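Local coordinates for Peptide/nickel transport system substrate-binding protein (Listeria monocytogenes serotype 1/2a, PDB 5KZT) that probably captures oligopeptides outside the membrane for delivery to an ABC-type importer, and here holds a bound peptide, at residues Thr272-Phe277 with Asn319-Glu324; Ile293-Ala298 with Asp487-Gln492; Gly314-Asn319 with Leu494-Thr499; Gly341-Tyr346 with Ala480-Leu485. All coordinates share one frame; numbering follows the deposited sequence.

The four contacts cluster around strands 264-277 and 491-503, neighbours in one sheet. Interactions 2 and 3 take successive parts of strand 491-503 and its entry, with centres about 19 Å apart. Interaction 1 uses the neighbouring strand, its centre about 9 Å from those of interactions 3 and 4. Segments 314-319 and 319-324 meet at Asn-319, and interactions 1 and 3 interleave along the chain; interaction 1 closes before the loop of interaction 4 begins, at 341. The centres of interactions 4 and 2 are about 10 Å apart, and helix 471-487 leads into the shared strand. Chain regions distant in sequence are thereby gathered around a sheet that also touches the bound peptide.

Interaction 1: residues Thr272-Phe277 with Asn319-Glu324; sequences TFYIKF and NNLVPE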
loop_
_atom_site.group_PDB
_atom_site.type_symbol
_atom_site.label_atom_id
_atom_site.label_comp_id
_atom_site.label_asym_id
_atom_site.label_seq_id
_atom_site.Cartn_x
_atom_site.Cartn_y
_atom_site.Cartn_z
ATOM N N THR A 272 -5.439 -4.773 5.549
ATOM C CA THR A 272 -6.872 -4.790 5.795
ATOM C C THR A 272 -7.607 -4.354 4.531
ATOM O O THR A 272 -7.256 -3.329 3.927
ATOM C CB THR A 272 -7.217 -3.825 6.927
ATOM O OG1 THR A 272 -6.502 -4.230 8.104
ATOM C CG2 THR A 272 -8.731 -3.815 7.199
ATOM N N PHE A 273 -8.603 -5.145 4.135
ATOM C CA PHE A 273 -9.490 -4.812 3.040
ATOM C C PHE A 273 -10.810 -4.340 3.629
ATOM O O PHE A 273 -11.311 -4.915 4.600
ATOM C CB PHE A 273 -9.678 -6.007 2.107
ATOM C CG PHE A 273 -8.658 -6.053 1.011
ATOM C CD1 PHE A 273 -7.361 -6.470 1.280
ATOM C CD2 PHE A 273 -8.964 -5.596 -0.256
ATOM C CE1 PHE A 273 -6.399 -6.488 0.280
ATOM C CE2 PHE A 273 -8.014 -5.623 -1.260
ATOM C CZ PHE A 273 -6.729 -6.062 -0.993
ATOM N N TYR A 274 -11.330 -3.252 3.075
ATOM C CA TYR A 274 -12.470 -2.587 3.654
ATOM C C TYR A 274 -13.311 -1.992 2.560
ATOM O O TYR A 274 -12.817 -1.705 1.469
ATOM C CB TYR A 274 -12.053 -1.511 4.652
ATOM C CG TYR A 274 -11.016 -0.527 4.145
ATOM C CD1 TYR A 274 -9.661 -0.799 4.301
ATOM C CD2 TYR A 274 -11.383 0.669 3.520
ATOM C CE1 TYR A 274 -8.689 0.075 3.857
ATOM C CE2 TYR A 274 -10.407 1.559 3.063
ATOM C CZ TYR A 274 -9.063 1.253 3.242
ATOM O OH TYR A 274 -8.066 2.085 2.807
ATOM N N ILE A 275 -14.578 -1.792 2.892
ATOM C CA ILE A 275 -15.511 -1.076 2.037
ATOM C C ILE A 275 -15.326 0.423 2.281
ATOM O O ILE A 275 -15.431 0.882 3.429
ATOM C CB ILE A 275 -16.982 -1.438 2.353
ATOM C CG1 ILE A 275 -17.221 -2.951 2.305
ATOM C CG2 ILE A 275 -17.930 -0.696 1.410
ATOM C CD1 ILE A 275 -17.095 -3.575 0.944
ATOM N N LYS A 276 -15.098 1.181 1.214
ATOM C CA LYS A 276 -15.165 2.644 1.258
ATOM C C LYS A 276 -16.541 3.175 0.840
ATOM O O LYS A 276 -17.085 2.780 -0.186
ATOM C CB LYS A 276 -14.093 3.239 0.352
ATOM C CG LYS A 276 -12.679 3.005 0.847
ATOM C CD LYS A 276 -11.642 3.716 -0.004
ATOM C CE LYS A 276 -11.592 5.197 0.277
ATOM N NZ LYS A 276 -10.471 5.793 -0.469
ATOM N N PHE A 277 -17.074 4.105 1.620
ATOM C CA PHE A 277 -18.374 4.730 1.359
ATOM C C PHE A 277 -18.159 6.162 0.891
ATOM O O PHE A 277 -17.915 7.051 1.716
ATOM C CB PHE A 277 -19.187 4.750 2.649
ATOM C CG PHE A 277 -19.560 3.379 3.157
ATOM C CD1 PHE A 277 -20.410 2.555 2.419
ATOM C CD2 PHE A 277 -19.103 2.925 4.391
ATOM C CE1 PHE A 277 -20.765 1.292 2.889
ATOM C CE2 PHE A 277 -19.468 1.660 4.867
ATOM C CZ PHE A 277 -20.289 0.850 4.114
ATOM N N ASN A 319 -12.725 -6.917 11.998
ATOM C CA ASN A 319 -13.648 -6.006 12.685
ATOM C C ASN A 319 -12.897 -4.792 13.240
ATOM O O ASN A 319 -13.332 -4.134 14.205
ATOM C CB ASN A 319 -14.350 -6.763 13.794
ATOM C CG ASN A 319 -15.141 -7.943 13.273
ATOM O OD1 ASN A 319 -14.819 -9.093 13.558
ATOM N ND2 ASN A 319 -16.160 -7.673 12.506
ATOM N N ASN A 320 -11.740 -4.528 12.626
ATOM C CA ASN A 320 -10.872 -3.408 12.909
ATOM C C ASN A 320 -10.196 -2.990 11.604
ATOM O O ASN A 320 -9.903 -3.827 10.727
ATOM C CB ASN A 320 -9.767 -3.782 13.882
ATOM C CG ASN A 320 -10.290 -4.265 15.217
ATOM O OD1 ASN A 320 -10.649 -5.430 15.357
ATOM N ND2 ASN A 320 -10.338 -3.368 16.197
ATOM N N LEU A 321 -9.904 -1.706 11.492
ATOM C CA LEU A 321 -9.056 -1.194 10.429
ATOM C C LEU A 321 -7.613 -1.642 10.613
ATOM O O LEU A 321 -6.951 -2.071 9.653
ATOM C CB LEU A 321 -9.116 0.333 10.401
ATOM C CG LEU A 321 -8.150 1.004 9.450
ATOM C CD1 LEU A 321 -8.346 0.499 8.029
ATOM C CD2 LEU A 321 -8.300 2.517 9.553
ATOM N N VAL A 322 -7.121 -1.521 11.844
ATOM C CA VAL A 322 -5.767 -1.936 12.187
ATOM C C VAL A 322 -5.767 -3.467 12.283
ATOM O O VAL A 322 -6.635 -4.035 12.920
ATOM C CB VAL A 322 -5.280 -1.286 13.497
ATOM C CG1 VAL A 322 -3.933 -1.864 13.932
ATOM C CG2 VAL A 322 -5.215 0.236 13.344
ATOM N N PRO A 323 -4.837 -4.136 11.583
ATOM C CA PRO A 323 -4.826 -5.591 11.583
ATOM C C PRO A 323 -4.331 -6.180 12.909
ATOM O O PRO A 323 -3.525 -5.556 13.593
ATOM C CB PRO A 323 -3.893 -5.939 10.423
ATOM C CG PRO A 323 -3.011 -4.757 10.302
ATOM C CD PRO A 323 -3.878 -3.588 10.612
ATOM N N GLU A 324 -4.847 -7.359 13.259
ATOM C CA GLU A 324 -4.393 -8.073 14.461
ATOM C C GLU A 324 -2.962 -8.517 14.256
ATOM O O GLU A 324 -2.574 -8.839 13.149
ATOM C CB GLU A 324 -5.215 -9.316 14.717
ATOM C CG GLU A 324 -6.676 -9.081 15.010
ATOM C CD GLU A 324 -7.346 -10.374 15.389
ATOM O OE1 GLU A 324 -7.452 -10.654 16.609
ATOM O OE2 GLU A 324 -7.706 -11.132 14.462
HETATM O O HOH W 1 -8.011 -5.621 9.870
#
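Thr-272 meets the backbone of Asn-320 and Leu-321 in a small, buried polar contact between strand 264-277 and the irregular segment that follows strand 316-317. Its OG1 donates to Leu-321 O at 2.7 Å, approaching from above the carbonyl plane rather than along a lone pair. The same hydroxyl oxygen accepts from a water that also donates to Asn-320 O, 2.7 Å from that water, so one threonine satisfies two successive carbonyls, one directly and one through solvent. With OG1 anti to its own carbonyl carbon (chi1 -59°), the methyl CG2 turns alongside the loop and stands 3.7 Å from Asn-320 O. Pro-323 packs on the hydroxyl through CD, 3.7 Å from OG1. Further along the strand, Leu-321 CD1 reaches Tyr-274 CD1 at 4.2 Å, obliquely to the ring. The loop is also held from behind, because Asn-320 ND2 donates to Gly-341 O. Phe-273, whose CB points away from this loop, packs on an acidic side chain of the bound peptide. A central strand bordered by strands 420-425 and 491-503, with connecting loops laid against it, is consistent with the lobe architecture of the solute-binding protein family 5 fold.

Interaction 2: residues Ile293-Ala298 with Asp487-Gln492; sequences IRKAIA and DDVAIQ
Arg-294, on helix 291-299, lays its side chain from CB to NE and NH2 against the turn that leaves helix 471-487. Its CB lies 4.0 Å from Val-489 CG1, and CG and CD pass along Val-489 O, with CD at 3.2 Å. A bend at chi3 (-63°) then brings the guanidinium edge-on to the turn. NE donates to Val-489 O at 2.9 Å and, less closely, to Asp-488 O at 3.3 Å. NH2 gives Asp-488 O a straighter bond of 2.8 Å (165° at the hydrogen), so that oxygen is gripped side-on by two nitrogens, both with it in their plane. NH1 faces another way and donates to Phe-288 O. The carbonyls are presented by a turn in which Val-489 takes positive phi (48°), and Val-489 CG1 fits against Ala-298 CB at 3.9 Å. One helical turn beyond Arg-294, Ala-298 O accepts from Gln-492 NE2 at 2.9 Å, the donor standing above the carbonyl plane; NE2 also donates to Leu-344 O. Asp-488 OD2 is engaged by Asn-452 and Tyr-450. The arginine's bonds across this contact go to carbonyl oxygens and not to the Asp-488 carboxylate, and its positive charge probably suits the carbonyl-rich C-terminal end of helix 471-487.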
loop_
_atom_site.group_PDB
_atom_site.type_symbol
_atom_site.label_atom_id
_atom_site.label_comp_id
_atom_site.label_asym_id
_atom_site.label_seq_id
_atom_site.Cartn_x
_atom_site.Cartn_y
_atom_site.Cartn_z
ATOM N N ILE A 293 -27.599 4.496 6.107
ATOM C CA ILE A 293 -27.380 3.740 4.874
ATOM C C ILE A 293 -25.990 3.081 4.866
ATOM O O ILE A 293 -25.882 1.909 4.473
ATOM C CB ILE A 293 -27.608 4.625 3.630
ATOM C CG1 ILE A 293 -29.060 5.156 3.597
ATOM C CG2 ILE A 293 -27.251 3.899 2.337
ATOM C CD1 ILE A 293 -30.140 4.095 3.572
ATOM N N ARG A 294 -24.955 3.807 5.311
ATOM C CA ARG A 294 -23.608 3.218 5.477
ATOM C C ARG A 294 -23.646 1.999 6.416
ATOM O O ARG A 294 -23.072 0.944 6.110
ATOM C CB ARG A 294 -22.601 4.251 6.024
ATOM C CG ARG A 294 -22.347 5.419 5.077
ATOM C CD ARG A 294 -21.080 6.156 5.427
ATOM N NE ARG A 294 -21.094 6.791 6.748
ATOM C CZ ARG A 294 -21.626 7.977 7.045
ATOM N NH1 ARG A 294 -22.289 8.707 6.140
ATOM N NH2 ARG A 294 -21.517 8.436 8.294
ATOM N N LYS A 295 -24.333 2.174 7.549
ATOM C CA LYS A 295 -24.470 1.136 8.579
ATOM C C LYS A 295 -25.198 -0.095 8.032
ATOM O O LYS A 295 -24.835 -1.217 8.360
ATOM C CB LYS A 295 -25.215 1.690 9.810
ATOM C CG LYS A 295 -25.310 0.709 10.973
ATOM C CD LYS A 295 -26.028 1.294 12.184
ATOM C CE LYS A 295 -25.157 2.265 12.976
ATOM N NZ LYS A 295 -24.017 1.558 13.624
ATOM N N ALA A 296 -26.226 0.138 7.215
ATOM C CA ALA A 296 -27.019 -0.952 6.625
ATOM C C ALA A 296 -26.147 -1.849 5.751
ATOM O O ALA A 296 -26.135 -3.073 5.934
ATOM C CB ALA A 296 -28.166 -0.397 5.810
ATOM N N ILE A 297 -25.412 -1.230 4.822
ATOM C CA ILE A 297 -24.490 -1.966 3.943
ATOM C C ILE A 297 -23.411 -2.669 4.798
ATOM O O ILE A 297 -23.117 -3.853 4.592
ATOM C CB ILE A 297 -23.810 -1.022 2.911
ATOM C CG1 ILE A 297 -24.838 -0.369 1.967
ATOM C CG2 ILE A 297 -22.703 -1.726 2.126
ATOM C CD1 ILE A 297 -25.642 -1.291 1.111
ATOM N N ALA A 298 -22.857 -1.939 5.769
ATOM C CA ALA A 298 -21.737 -2.436 6.566
ATOM C C ALA A 298 -22.070 -3.719 7.310
ATOM O O ALA A 298 -21.284 -4.668 7.286
ATOM C CB ALA A 298 -21.271 -1.389 7.569
ATOM N N ASP A 487 -18.833 4.802 15.692
ATOM C CA ASP A 487 -19.586 6.059 15.738
ATOM C C ASP A 487 -20.023 6.569 14.350
ATOM O O ASP A 487 -21.164 6.978 14.183
ATOM C CB ASP A 487 -18.790 7.157 16.471
ATOM C CG ASP A 487 -18.359 6.751 17.890
ATOM O OD1 ASP A 487 -18.865 5.711 18.417
ATOM O OD2 ASP A 487 -17.496 7.465 18.472
ATOM N N ASP A 488 -19.106 6.582 13.372
ATOM C CA ASP A 488 -19.350 7.218 12.065
ATOM C C ASP A 488 -19.572 6.255 10.904
ATOM O O ASP A 488 -20.083 6.655 9.870
ATOM C CB ASP A 488 -18.193 8.160 11.706
ATOM C CG ASP A 488 -18.114 9.381 12.613
ATOM O OD1 ASP A 488 -18.978 9.552 13.484
ATOM O OD2 ASP A 488 -17.184 10.200 12.476
ATOM N N VAL A 489 -19.188 4.995 11.046
ATOM C CA VAL A 489 -19.262 4.054 9.914
ATOM C C VAL A 489 -18.644 4.675 8.634
ATOM O O VAL A 489 -19.245 4.654 7.555
ATOM C CB VAL A 489 -20.720 3.595 9.635
ATOM C CG1 VAL A 489 -20.719 2.263 8.898
ATOM C CG2 VAL A 489 -21.542 3.477 10.918
ATOM N N ALA A 490 -17.453 5.264 8.774
ATOM C CA ALA A 490 -16.738 5.883 7.636
ATOM C C ALA A 490 -16.394 4.833 6.577
ATOM O O ALA A 490 -16.437 5.109 5.367
ATOM C CB ALA A 490 -15.454 6.537 8.131
ATOM N N ILE A 491 -15.998 3.659 7.069
ATOM C CA ILE A 491 -15.638 2.478 6.245
ATOM C C ILE A 491 -16.101 1.223 6.954
ATOM O O ILE A 491 -16.510 1.289 8.106
ATOM C CB ILE A 491 -14.121 2.353 6.067
ATOM C CG1 ILE A 491 -13.408 2.238 7.420
ATOM C CG2 ILE A 491 -13.588 3.536 5.279
ATOM C CD1 ILE A 491 -11.999 1.758 7.302
ATOM N N GLN A 492 -16.015 0.083 6.282
ATOM C CA GLN A 492 -16.314 -1.211 6.907
ATOM C C GLN A 492 -15.201 -2.209 6.618
ATOM O O GLN A 492 -15.141 -2.770 5.528
ATOM C CB GLN A 492 -17.672 -1.772 6.440
ATOM C CG GLN A 492 -18.032 -3.188 6.938
ATOM C CD GLN A 492 -18.020 -3.359 8.461
ATOM O OE1 GLN A 492 -17.120 -2.877 9.140
ATOM N NE2 GLN A 492 -19.029 -4.061 9.003
#

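Interaction 3: residues Gly314-Asn319 with Leu494-Thr499; sequences GSKPAN and LYQRST
Segments 314-319 and 494-499 run antiparallel, their directions 150° apart, with Lys-316 and Gln-496 as a hydrogen-bonded pair and Pro-317 and Tyr-495 as a non-hydrogen-bonded one. Gln-496 N donates to Lys-316 O at 2.7 Å, the shorter of the pair's two bonds, and Lys-316 N returns one to Gln-496 O. Ala-318 N continues the ladder to Leu-494 O at 3.1 Å, beside a classic beta bulge in which Leu-494 and Tyr-495 both face Phe-273.

Side chains lengthen this short pairing at both ends. Gln-496, extended beyond CG, reaches across to the neighbouring strand, where NE2 donates to Pro-317 O at 3.2 Å in an almost straight bond (169° at the hydrogen); OE1 accepts from Glu-324 N. Ala-318 CB packs against that chain, 3.7 Å from Gln-496 CG, and Lys-316 crosses it obliquely, its CE 3.6 Å from Gln-496 NE2. At the far end Ser-315 OG takes over from a backbone acceptor: Ser-498 N donates to it at 3.0 Å, while the same hydroxyl is bonded to Asn-313 OD1. A water bridges Gln-496 O and Ser-498 OG, with a weak bond to Gly-314 O. Tyr-495, by contrast, sends its OH to a basic side chain of the bound peptide, and Arg-497 NH2 bonds to the peptide backbone.

The contact is therefore largely polar: backbone pairing, a serine hydroxyl and a glutamine amide join a short segment to a strand from which Tyr-495 and Arg-497 reach the bound peptide.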
loop_
_atom_site.group_PDB
_atom_site.type_symbol
_atom_site.label_atom_id
_atom_site.label_comp_id
_atom_site.label_asym_id
_atom_site.label_seq_id
_atom_site.Cartn_x
_atom_site.Cartn_y
_atom_site.Cartn_z
ATOM N N GLY A 314 -6.282 -18.454 4.009
ATOM C CA GLY A 314 -5.770 -17.971 5.286
ATOM C C GLY A 314 -6.298 -16.616 5.719
ATOM O O GLY A 314 -6.068 -16.204 6.864
ATOM N N SER A 315 -6.987 -15.899 4.833
ATOM C CA SER A 315 -7.534 -14.591 5.197
ATOM C C SER A 315 -8.594 -14.800 6.260
ATOM O O SER A 315 -9.232 -15.850 6.311
ATOM C CB SER A 315 -8.141 -13.875 3.985
ATOM O OG SER A 315 -7.155 -13.548 3.021
ATOM N N LYS A 316 -8.764 -13.821 7.136
ATOM C CA LYS A 316 -9.814 -13.920 8.146
ATOM C C LYS A 316 -10.604 -12.627 8.294
ATOM O O LYS A 316 -10.119 -11.580 7.881
ATOM C CB LYS A 316 -9.247 -14.390 9.481
ATOM C CG LYS A 316 -8.241 -13.487 10.166
ATOM C CD LYS A 316 -7.605 -14.278 11.321
ATOM C CE LYS A 316 -7.021 -13.360 12.389
ATOM N NZ LYS A 316 -5.676 -12.864 12.007
ATOM N N PRO A 317 -11.846 -12.726 8.831
ATOM C CA PRO A 317 -12.670 -11.537 9.023
ATOM C C PRO A 317 -11.973 -10.472 9.831
ATOM O O PRO A 317 -11.202 -10.785 10.734
ATOM C CB PRO A 317 -13.880 -12.065 9.787
ATOM C CG PRO A 317 -14.000 -13.466 9.318
ATOM C CD PRO A 317 -12.575 -13.939 9.263
ATOM N N ALA A 318 -12.240 -9.221 9.464
ATOM C CA ALA A 318 -11.699 -8.056 10.134
ATOM C C ALA A 318 -12.865 -7.292 10.731
ATOM O O ALA A 318 -13.873 -7.067 10.051
ATOM C CB ALA A 318 -10.965 -7.181 9.136
ATOM N N ASN A 319 -12.725 -6.917 11.998
ATOM C CA ASN A 319 -13.648 -6.006 12.685
ATOM C C ASN A 319 -12.897 -4.792 13.240
ATOM O O ASN A 319 -13.332 -4.134 14.205
ATOM C CB ASN A 319 -14.350 -6.763 13.794
ATOM C CG ASN A 319 -15.141 -7.943 13.273
ATOM O OD1 ASN A 319 -14.819 -9.093 13.558
ATOM N ND2 ASN A 319 -16.160 -7.673 12.506
ATOM N N LEU A 494 -13.524 -5.633 6.198
ATOM C CA LEU A 494 -14.113 -6.886 5.748
ATOM C C LEU A 494 -13.211 -8.047 6.117
ATOM O O LEU A 494 -13.672 -8.984 6.754
ATOM C CB LEU A 494 -14.364 -6.855 4.237
ATOM C CG LEU A 494 -15.826 -7.060 3.840
ATOM C CD1 LEU A 494 -16.066 -6.708 2.386
ATOM C CD2 LEU A 494 -16.261 -8.495 4.140
ATOM N N TYR A 495 -11.940 -7.983 5.713
ATOM C CA TYR A 495 -10.965 -9.035 6.037
ATOM C C TYR A 495 -9.536 -8.564 6.211
ATOM O O TYR A 495 -9.133 -7.518 5.695
ATOM C CB TYR A 495 -11.027 -10.155 4.995
ATOM C CG TYR A 495 -10.566 -9.823 3.572
ATOM C CD1 TYR A 495 -11.460 -9.354 2.611
ATOM C CD2 TYR A 495 -9.254 -10.043 3.176
ATOM C CE1 TYR A 495 -11.056 -9.097 1.313
ATOM C CE2 TYR A 495 -8.842 -9.791 1.878
ATOM C CZ TYR A 495 -9.737 -9.317 0.949
ATOM O OH TYR A 495 -9.319 -9.054 -0.350
ATOM N N GLN A 496 -8.784 -9.373 6.954
ATOM C CA GLN A 496 -7.357 -9.196 7.140
ATOM C C GLN A 496 -6.717 -10.143 6.144
ATOM O O GLN A 496 -6.979 -11.358 6.182
ATOM C CB GLN A 496 -6.942 -9.590 8.551
ATOM C CG GLN A 496 -7.723 -8.896 9.648
ATOM C CD GLN A 496 -7.324 -9.389 11.020
ATOM O OE1 GLN A 496 -6.164 -9.217 11.419
ATOM N NE2 GLN A 496 -8.258 -10.044 11.739
ATOM N N ARG A 497 -5.886 -9.616 5.260
ATOM C CA ARG A 497 -5.478 -10.377 4.083
ATOM C C ARG A 497 -4.299 -11.308 4.331
ATOM O O ARG A 497 -3.285 -10.907 4.900
ATOM C CB ARG A 497 -5.140 -9.424 2.944
ATOM C CG ARG A 497 -5.189 -10.043 1.559
ATOM C CD ARG A 497 -3.842 -10.142 0.908
ATOM N NE ARG A 497 -3.323 -8.902 0.345
ATOM C CZ ARG A 497 -3.523 -8.441 -0.906
ATOM N NH1 ARG A 497 -2.962 -7.297 -1.269
ATOM N NH2 ARG A 497 -4.289 -9.069 -1.795
ATOM N N SER A 498 -4.465 -12.558 3.914
ATOM C CA SER A 498 -3.342 -13.457 3.630
ATOM C C SER A 498 -3.426 -13.858 2.162
ATOM O O SER A 498 -4.488 -13.740 1.546
ATOM C CB SER A 498 -3.366 -14.692 4.535
ATOM O OG SER A 498 -2.934 -14.379 5.853
ATOM N N THR A 499 -2.301 -14.330 1.612
ATOM C CA THR A 499 -2.200 -14.684 0.204
ATOM C C THR A 499 -1.598 -16.085 0.121
ATOM O O THR A 499 -0.635 -16.395 0.828
ATOM C CB THR A 499 -1.321 -13.680 -0.572
ATOM O OG1 THR A 499 -1.811 -12.350 -0.362
ATOM C CG2 THR A 499 -1.343 -13.976 -2.055
HETATM O O HOH W 2 -4.936 -13.102 7.395
#

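Interaction 4: residues Gly341-Tyr346 with Ala480-Leu485; sequences GKHLEY and AEKILL
Glu-481 OE2, bonded to Ser-340 OG and Asn-320 ND2, lies 3.8 Å from His-343 NE2 across the contact. The two side chains are linked through the serine, since NE2 is also hydrogen-bonded to Ser-340 OG, and the ring and carboxylate planes stand 60° apart. Glu-481 OE1 meanwhile accepts from Val-322 N, so the buried carboxylate is well supplied with partners. The other imidazole nitrogen, ND1, is bonded to Thr-486 OG1. With both nitrogens engaged, the rotation of the ring is effectively fixed.

Around these bonds the imidazole beds onto the helix. CE1 touches Lys-482 CA at 3.7 Å, obliquely to the ring, and Glu-481 O lies over one ring face. With CG of His-343 anti to its carbonyl carbon (chi1 -51°), CB is left against Leu-485 CB at 3.7 Å while the ring reaches Lys-482; the side chains of His-343 and Leu-485 cross at about a right angle. Leu-344 follows and lays its branched end on the backbone of Leu-485: CD1 is 3.5 Å from Leu-485 O and 4.0 Å from Leu-485 CB.

The loop between helices 336-340 and 348-362 is thus seated on helix 471-487 near a wider pi-type turn at 483-485. Leu-485 also packs on Ile-491 and Pro-493 of strand 491-503, while helix 453-459 covers Ala-480 and Ile-483.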
loop_
_atom_site.group_PDB
_atom_site.type_symbol
_atom_site.label_atom_id
_atom_site.label_comp_id
_atom_site.label_asym_id
_atom_site.label_seq_id
_atom_site.Cartn_x
_atom_site.Cartn_y
_atom_site.Cartn_z
ATOM N N GLY A 341 -11.115 -3.400 20.740
ATOM C CA GLY A 341 -12.278 -4.268 20.601
ATOM C C GLY A 341 -12.801 -4.355 19.181
ATOM O O GLY A 341 -12.272 -3.711 18.238
ATOM N N LYS A 342 -13.856 -5.142 19.016
ATOM C CA LYS A 342 -14.479 -5.299 17.706
ATOM C C LYS A 342 -15.407 -4.118 17.414
ATOM O O LYS A 342 -15.990 -3.556 18.326
ATOM C CB LYS A 342 -15.236 -6.618 17.618
ATOM C CG LYS A 342 -14.333 -7.832 17.674
ATOM C CD LYS A 342 -15.159 -9.106 17.691
ATOM C CE LYS A 342 -14.314 -10.368 17.583
ATOM N NZ LYS A 342 -13.228 -10.431 18.609
ATOM N N HIS A 343 -15.509 -3.759 16.135
ATOM C CA HIS A 343 -16.435 -2.750 15.648
ATOM C C HIS A 343 -17.216 -3.265 14.452
ATOM O O HIS A 343 -16.685 -4.058 13.671
ATOM C CB HIS A 343 -15.654 -1.512 15.224
ATOM C CG HIS A 343 -14.708 -1.031 16.261
ATOM N ND1 HIS A 343 -15.061 -0.099 17.211
ATOM C CD2 HIS A 343 -13.428 -1.377 16.523
ATOM C CE1 HIS A 343 -14.030 0.116 18.008
ATOM N NE2 HIS A 343 -13.030 -0.653 17.619
ATOM N N LEU A 344 -18.465 -2.808 14.315
ATOM C CA LEU A 344 -19.315 -3.098 13.146
ATOM C C LEU A 344 -19.319 -4.589 12.761
ATOM O O LEU A 344 -18.965 -4.976 11.636
ATOM C CB LEU A 344 -18.895 -2.248 11.936
ATOM C CG LEU A 344 -18.851 -0.726 12.154
ATOM C CD1 LEU A 344 -18.181 -0.057 10.950
ATOM C CD2 LEU A 344 -20.221 -0.137 12.411
ATOM N N GLU A 345 -19.713 -5.407 13.727
ATOM C CA GLU A 345 -19.840 -6.844 13.531
ATOM C C GLU A 345 -21.063 -7.185 12.690
ATOM O O GLU A 345 -22.120 -6.576 12.842
ATOM C CB GLU A 345 -19.902 -7.566 14.879
ATOM C CG GLU A 345 -18.605 -7.447 15.670
ATOM C CD GLU A 345 -18.645 -8.194 16.992
ATOM O OE1 GLU A 345 -18.530 -9.428 16.985
ATOM O OE2 GLU A 345 -18.764 -7.539 18.042
ATOM N N TYR A 346 -20.908 -8.167 11.813
ATOM C CA TYR A 346 -22.013 -8.700 11.017
ATOM C C TYR A 346 -23.268 -8.971 11.837
ATOM O O TYR A 346 -23.221 -9.716 12.817
ATOM C CB TYR A 346 -21.570 -9.987 10.347
ATOM C CG TYR A 346 -22.669 -10.777 9.658
ATOM C CD1 TYR A 346 -23.364 -10.246 8.569
ATOM C CD2 TYR A 346 -22.996 -12.065 10.084
ATOM C CE1 TYR A 346 -24.351 -10.973 7.927
ATOM C CE2 TYR A 346 -23.975 -12.799 9.443
ATOM C CZ TYR A 346 -24.647 -12.256 8.376
ATOM O OH TYR A 346 -25.608 -12.999 7.753
ATOM N N ALA A 480 -9.436 6.574 18.544
ATOM C CA ALA A 480 -9.758 7.043 17.205
ATOM C C ALA A 480 -10.525 6.015 16.393
ATOM O O ALA A 480 -11.401 6.385 15.620
ATOM C CB ALA A 480 -8.495 7.437 16.460
ATOM N N GLU A 481 -10.196 4.730 16.558
ATOM C CA GLU A 481 -10.833 3.697 15.753
ATOM C C GLU A 481 -12.327 3.576 16.065
ATOM O O GLU A 481 -13.144 3.307 15.171
ATOM C CB GLU A 481 -10.122 2.340 15.892
ATOM C CG GLU A 481 -10.547 1.362 14.794
ATOM C CD GLU A 481 -9.771 0.055 14.798
ATOM O OE1 GLU A 481 -9.280 -0.337 13.732
ATOM O OE2 GLU A 481 -9.664 -0.586 15.859
ATOM N N LYS A 482 -12.689 3.764 17.330
ATOM C CA LYS A 482 -14.111 3.765 17.706
ATOM C C LYS A 482 -14.913 4.863 17.010
ATOM O O LYS A 482 -16.048 4.638 16.582
ATOM C CB LYS A 482 -14.278 3.906 19.206
ATOM C CG LYS A 482 -15.679 3.537 19.659
ATOM C CD LYS A 482 -15.923 3.919 21.110
ATOM C CE LYS A 482 -17.365 3.674 21.489
ATOM N NZ LYS A 482 -18.281 4.775 21.084
ATOM N N ILE A 483 -14.307 6.036 16.898
ATOM C CA ILE A 483 -14.928 7.167 16.209
ATOM C C ILE A 483 -15.147 6.815 14.728
ATOM O O ILE A 483 -16.232 6.984 14.181
ATOM C CB ILE A 483 -14.059 8.447 16.321
ATOM C CG1 ILE A 483 -13.920 8.878 17.783
ATOM C CG2 ILE A 483 -14.687 9.585 15.511
ATOM C CD1 ILE A 483 -12.930 9.985 18.006
ATOM N N LEU A 484 -14.100 6.316 14.095
ATOM C CA LEU A 484 -14.127 6.008 12.656
ATOM C C LEU A 484 -15.176 4.942 12.313
ATOM O O LEU A 484 -15.929 5.089 11.352
ATOM C CB LEU A 484 -12.746 5.534 12.201
ATOM C CG LEU A 484 -12.519 5.311 10.715
ATOM C CD1 LEU A 484 -12.473 6.641 9.994
ATOM C CD2 LEU A 484 -11.237 4.527 10.448
ATOM N N LEU A 485 -15.204 3.882 13.118
ATOM C CA LEU A 485 -15.975 2.694 12.805
ATOM C C LEU A 485 -17.328 2.678 13.512
ATOM O O LEU A 485 -18.344 2.868 12.868
ATOM C CB LEU A 485 -15.146 1.427 13.118
ATOM C CG LEU A 485 -13.819 1.343 12.357
ATOM C CD1 LEU A 485 -13.063 0.069 12.718
ATOM C CD2 LEU A 485 -14.007 1.446 10.841
#